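Local coordinates for putative translational inhibitor protein (Yersinia pestis, PDB 5V4D) that is of unknown function but belongs to the Rid (YjgF-like) family, some of whose members are enamine/imine deaminases, an activity it may share, at residues Gln34-Pro39 with Glu50-Gln55. Numbering follows the deposited sequence.
Sequences QIPINP and EKQTRQ
Pro36 lies against Gln52 and Gln55 on the first turns of helix 49-66, at the centre of an inverse gamma turn in the loop that leads from strand 28-31 to this helix of the YjgF-like alpha-beta fold. No hydrogen bond joins the two segments; they meet by van der Waals packing, and several of their polar groups, among them the Gln52 amide and Gln55 NE2, bond elsewhere in the chain.

The van der Waals contact centres on the proline ring. Its CB and CG rest on the aliphatic part of Gln52, with Pro36 CG 3.5 Å from Gln52 CB, while Pro36 CB also approaches the Gln52 backbone O at 3.6 Å. From CG outward the Gln52 chain is extended (chi2 -163°) and runs past the ring, bringing OE1 to 3.4 Å from Pro36 CG. That buried amide is held at both ends, OE1 by the backbone N of Leu119 and NE2 by the carbonyl of Glu46, which should fix its rotation. Val56, one turn on from Gln52, and Ala118 also touch the proline.

Gln55 reaches along the loop instead. Its CG stands anti to the backbone N (chi1 -174°) and the chain bends at chi2 (70°), laying the side chain against Ile37, Asn38 and Pro39. Gln55 CB stays near Pro36, whereas its amide carbon CD lies 4.0 Å from Asn38 CA.

Asn59, one helical turn on from Gln55, meets two polar groups here: its ND2 donates to Ile37 O, and its OD1 accepts from Gln55 NE2. Toward Ile37 O, Gln55 presents its CG at 3.4 Å, and Gln55 NE2 packs 3.5 Å from Pro39 CD.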
ATOM      1  N   GLN A  34       7.747   3.928   8.531  1.00 13.31           N
ATOM      2  CA  GLN A  34       8.724   4.616   9.360  1.00 12.83           C
ATOM      3  C   GLN A  34       8.985   5.994   8.797  1.00 14.80           C
ATOM      4  O   GLN A  34       9.235   6.137   7.588  1.00 14.75           O
ATOM      5  CB  GLN A  34      10.049   3.859   9.439  1.00 15.56           C
ATOM      6  CG  GLN A  34       9.978   2.708  10.450  1.00 16.36           C
ATOM      7  CD  GLN A  34       9.735   3.236  11.851  1.00 16.71           C
ATOM      8  OE1 GLN A  34      10.178   4.342  12.219  1.00 21.13           O
ATOM      9  NE2 GLN A  34       8.984   2.488  12.622  1.00 20.47           N
ATOM     10  N   ILE A  35       8.952   6.987   9.687  1.00 14.50           N
ATOM     11  CA  ILE A  35       9.344   8.350   9.340  1.00 14.39           C
ATOM     12  C   ILE A  35      10.666   8.675  10.039  1.00 13.38           C
ATOM     13  O   ILE A  35      11.136   7.915  10.903  1.00 16.01           O
ATOM     14  CB  ILE A  35       8.238   9.376   9.673  1.00 18.45           C
ATOM     15  CG1 ILE A  35       7.766   9.244  11.103  1.00 15.46           C
ATOM     16  CG2 ILE A  35       7.062   9.275   8.695  1.00 19.14           C
ATOM     17  CD1 ILE A  35       7.002  10.559  11.578  1.00 19.02           C
ATOM     18  N   PRO A  36      11.320   9.783   9.671  1.00 12.99           N
ATOM     19  CA  PRO A  36      12.702  10.049  10.102  1.00 13.96           C
ATOM     20  C   PRO A  36      12.771  10.675  11.491  1.00 14.39           C
ATOM     21  O   PRO A  36      13.423  11.707  11.691  1.00 15.42           O
ATOM     22  CB  PRO A  36      13.226  11.033   9.048  1.00 13.92           C
ATOM     23  CG  PRO A  36      12.196  11.135   8.019  1.00 20.14           C
ATOM     24  CD  PRO A  36      10.918  10.658   8.550  1.00 15.59           C
ATOM     25  N   ILE A  37      12.147   9.999  12.469  1.00 13.04           N
ATOM     26  CA  ILE A  37      12.226  10.384  13.872  1.00 14.16           C
ATOM     27  C   ILE A  37      13.453   9.724  14.482  1.00 13.68           C
ATOM     28  O   ILE A  37      13.686   8.523  14.282  1.00 15.82           O
ATOM     29  CB  ILE A  37      10.957   9.968  14.638  1.00 15.15           C
ATOM     30  CG1 ILE A  37       9.743  10.743  14.153  1.00 19.77           C
ATOM     31  CG2 ILE A  37      11.174  10.147  16.188  1.00 16.87           C
ATOM     32  CD1 ILE A  37       9.857  12.188  14.413  1.00 24.00           C
ATOM     33  N   ASN A  38      14.247  10.507  15.212  1.00 15.23           N
ATOM     34  CA  ASN A  38      15.331   9.929  16.034  1.00 14.81           C
ATOM     35  C   ASN A  38      14.696   9.257  17.246  1.00 16.73           C
ATOM     36  O   ASN A  38      14.119   9.956  18.093  1.00 17.98           O
ATOM     37  CB  ASN A  38      16.299  11.056  16.440  1.00 15.10           C
ATOM     38  CG  ASN A  38      17.383  10.607  17.428  1.00 16.78           C
ATOM     39  OD1 ASN A  38      17.354   9.474  17.922  1.00 17.56           O
ATOM     40  ND2 ASN A  38      18.342  11.500  17.716  1.00 16.52           N
ATOM     41  N   PRO A  39      14.770   7.938  17.389  1.00 15.88           N
ATOM     42  CA  PRO A  39      14.045   7.297  18.499  1.00 17.06           C
ATOM     43  C   PRO A  39      14.526   7.717  19.872  1.00 19.13           C
ATOM     44  O   PRO A  39      13.761   7.601  20.839  1.00 21.85           O
ATOM     45  CB  PRO A  39      14.275   5.802  18.247  1.00 20.11           C
ATOM     46  CG  PRO A  39      15.559   5.729  17.477  1.00 23.50           C
ATOM     47  CD  PRO A  39      15.562   6.973  16.595  1.00 17.71           C
ATOM     48  N   GLU A  50      18.769  13.115   2.506  1.00 16.67           N
ATOM     49  CA  GLU A  50      19.735  12.039   2.766  1.00 16.65           C
ATOM     50  C   GLU A  50      19.735  11.647   4.237  1.00 18.35           C
ATOM     51  O   GLU A  50      19.650  10.451   4.578  1.00 17.21           O
ATOM     52  CB  GLU A  50      21.143  12.458   2.296  1.00 18.20           C
ATOM     53  CG  GLU A  50      21.149  12.702   0.781  1.00 19.66           C
ATOM     54  CD  GLU A  50      22.499  13.082   0.189  1.00 29.48           C
ATOM     55  OE1 GLU A  50      22.508  13.594  -0.965  1.00 32.06           O
ATOM     56  OE2 GLU A  50      23.542  12.872   0.860  1.00 36.13           O
ATOM     57  N   LYS A  51      19.826  12.633   5.134  1.00 15.67           N
ATOM     58  CA  LYS A  51      19.794  12.322   6.571  1.00 15.31           C
ATOM     59  C   LYS A  51      18.485  11.635   6.954  1.00 16.91           C
ATOM     60  O   LYS A  51      18.477  10.689   7.766  1.00 16.12           O
ATOM     61  CB  LYS A  51      19.995  13.602   7.377  1.00 16.41           C
ATOM     62  CG  LYS A  51      21.428  14.109   7.300  1.00 20.50           C
ATOM     63  CD  LYS A  51      21.556  15.446   7.991  1.00 22.30           C
ATOM     64  CE  LYS A  51      22.981  16.013   7.849  1.00 24.42           C
ATOM     65  NZ  LYS A  51      23.026  17.360   8.472  1.00 26.10           N
ATOM     66  N   GLN A  52      17.373  12.065   6.342  1.00 16.16           N
ATOM     67  CA  GLN A  52      16.081  11.483   6.706  1.00 16.25           C
ATOM     68  C   GLN A  52      15.953  10.058   6.204  1.00 14.73           C
ATOM     69  O   GLN A  52      15.426   9.192   6.923  1.00 15.67           O
ATOM     70  CB  GLN A  52      14.918  12.351   6.187  1.00 15.11           C
ATOM     71  CG  GLN A  52      14.830  13.686   6.920  1.00 15.09           C
ATOM     72  CD  GLN A  52      13.494  14.377   6.753  1.00 16.71           C
ATOM     73  OE1 GLN A  52      12.599  13.888   6.069  1.00 15.68           O
ATOM     74  NE2 GLN A  52      13.351  15.517   7.424  1.00 19.67           N
ATOM     75  N   THR A  53      16.451   9.774   4.989  1.00 15.48           N
ATOM     76  CA  THR A  53      16.430   8.403   4.488  1.00 14.24           C
ATOM     77  C   THR A  53      17.255   7.490   5.372  1.00 14.36           C
ATOM     78  O   THR A  53      16.822   6.378   5.689  1.00 14.62           O
ATOM     79  CB  THR A  53      16.957   8.360   3.050  1.00 16.26           C
ATOM     80  OG1 THR A  53      16.130   9.169   2.199  1.00 16.32           O
ATOM     81  CG2 THR A  53      16.886   6.949   2.547  1.00 16.84           C
ATOM     82  N   ARG A  54      18.428   7.962   5.811  1.00 14.82           N
ATOM     83  CA  ARG A  54      19.258   7.162   6.703  1.00 14.57           C
ATOM     84  C   ARG A  54      18.522   6.850   7.995  1.00 16.08           C
ATOM     85  O   ARG A  54      18.527   5.694   8.451  1.00 16.32           O
ATOM     86  CB  ARG A  54      20.567   7.884   7.013  1.00 16.97           C
ATOM     87  CG  ARG A  54      21.468   8.023   5.832  1.00 18.27           C
ATOM     88  CD  ARG A  54      22.800   8.626   6.258  1.00 20.46           C
ATOM     89  NE  ARG A  54      23.595   8.893   5.065  1.00 26.21           N
ATOM     90  CZ  ARG A  54      24.216   7.962   4.331  1.00 33.14           C
ATOM     91  NH1 ARG A  54      24.166   6.681   4.655  1.00 32.97           N
ATOM     92  NH2 ARG A  54      24.883   8.315   3.243  1.00 37.39           N
ATOM     93  N   GLN A  55      17.840   7.859   8.563  1.00 16.39           N
ATOM     94  CA  GLN A  55      17.113   7.643   9.819  1.00 14.66           C
ATOM     95  C   GLN A  55      15.995   6.617   9.626  1.00 15.09           C
ATOM     96  O   GLN A  55      15.811   5.733  10.468  1.00 14.93           O
ATOM     97  CB  GLN A  55      16.571   8.975  10.360  1.00 14.57           C
ATOM     98  CG  GLN A  55      15.945   8.779  11.708  1.00 15.20           C
ATOM     99  CD  GLN A  55      16.997   8.483  12.756  1.00 15.68           C
ATOM    100  OE1 GLN A  55      17.939   9.262  12.907  1.00 17.00           O
ATOM    101  NE2 GLN A  55      16.917   7.326  13.390  1.00 17.75           N
TER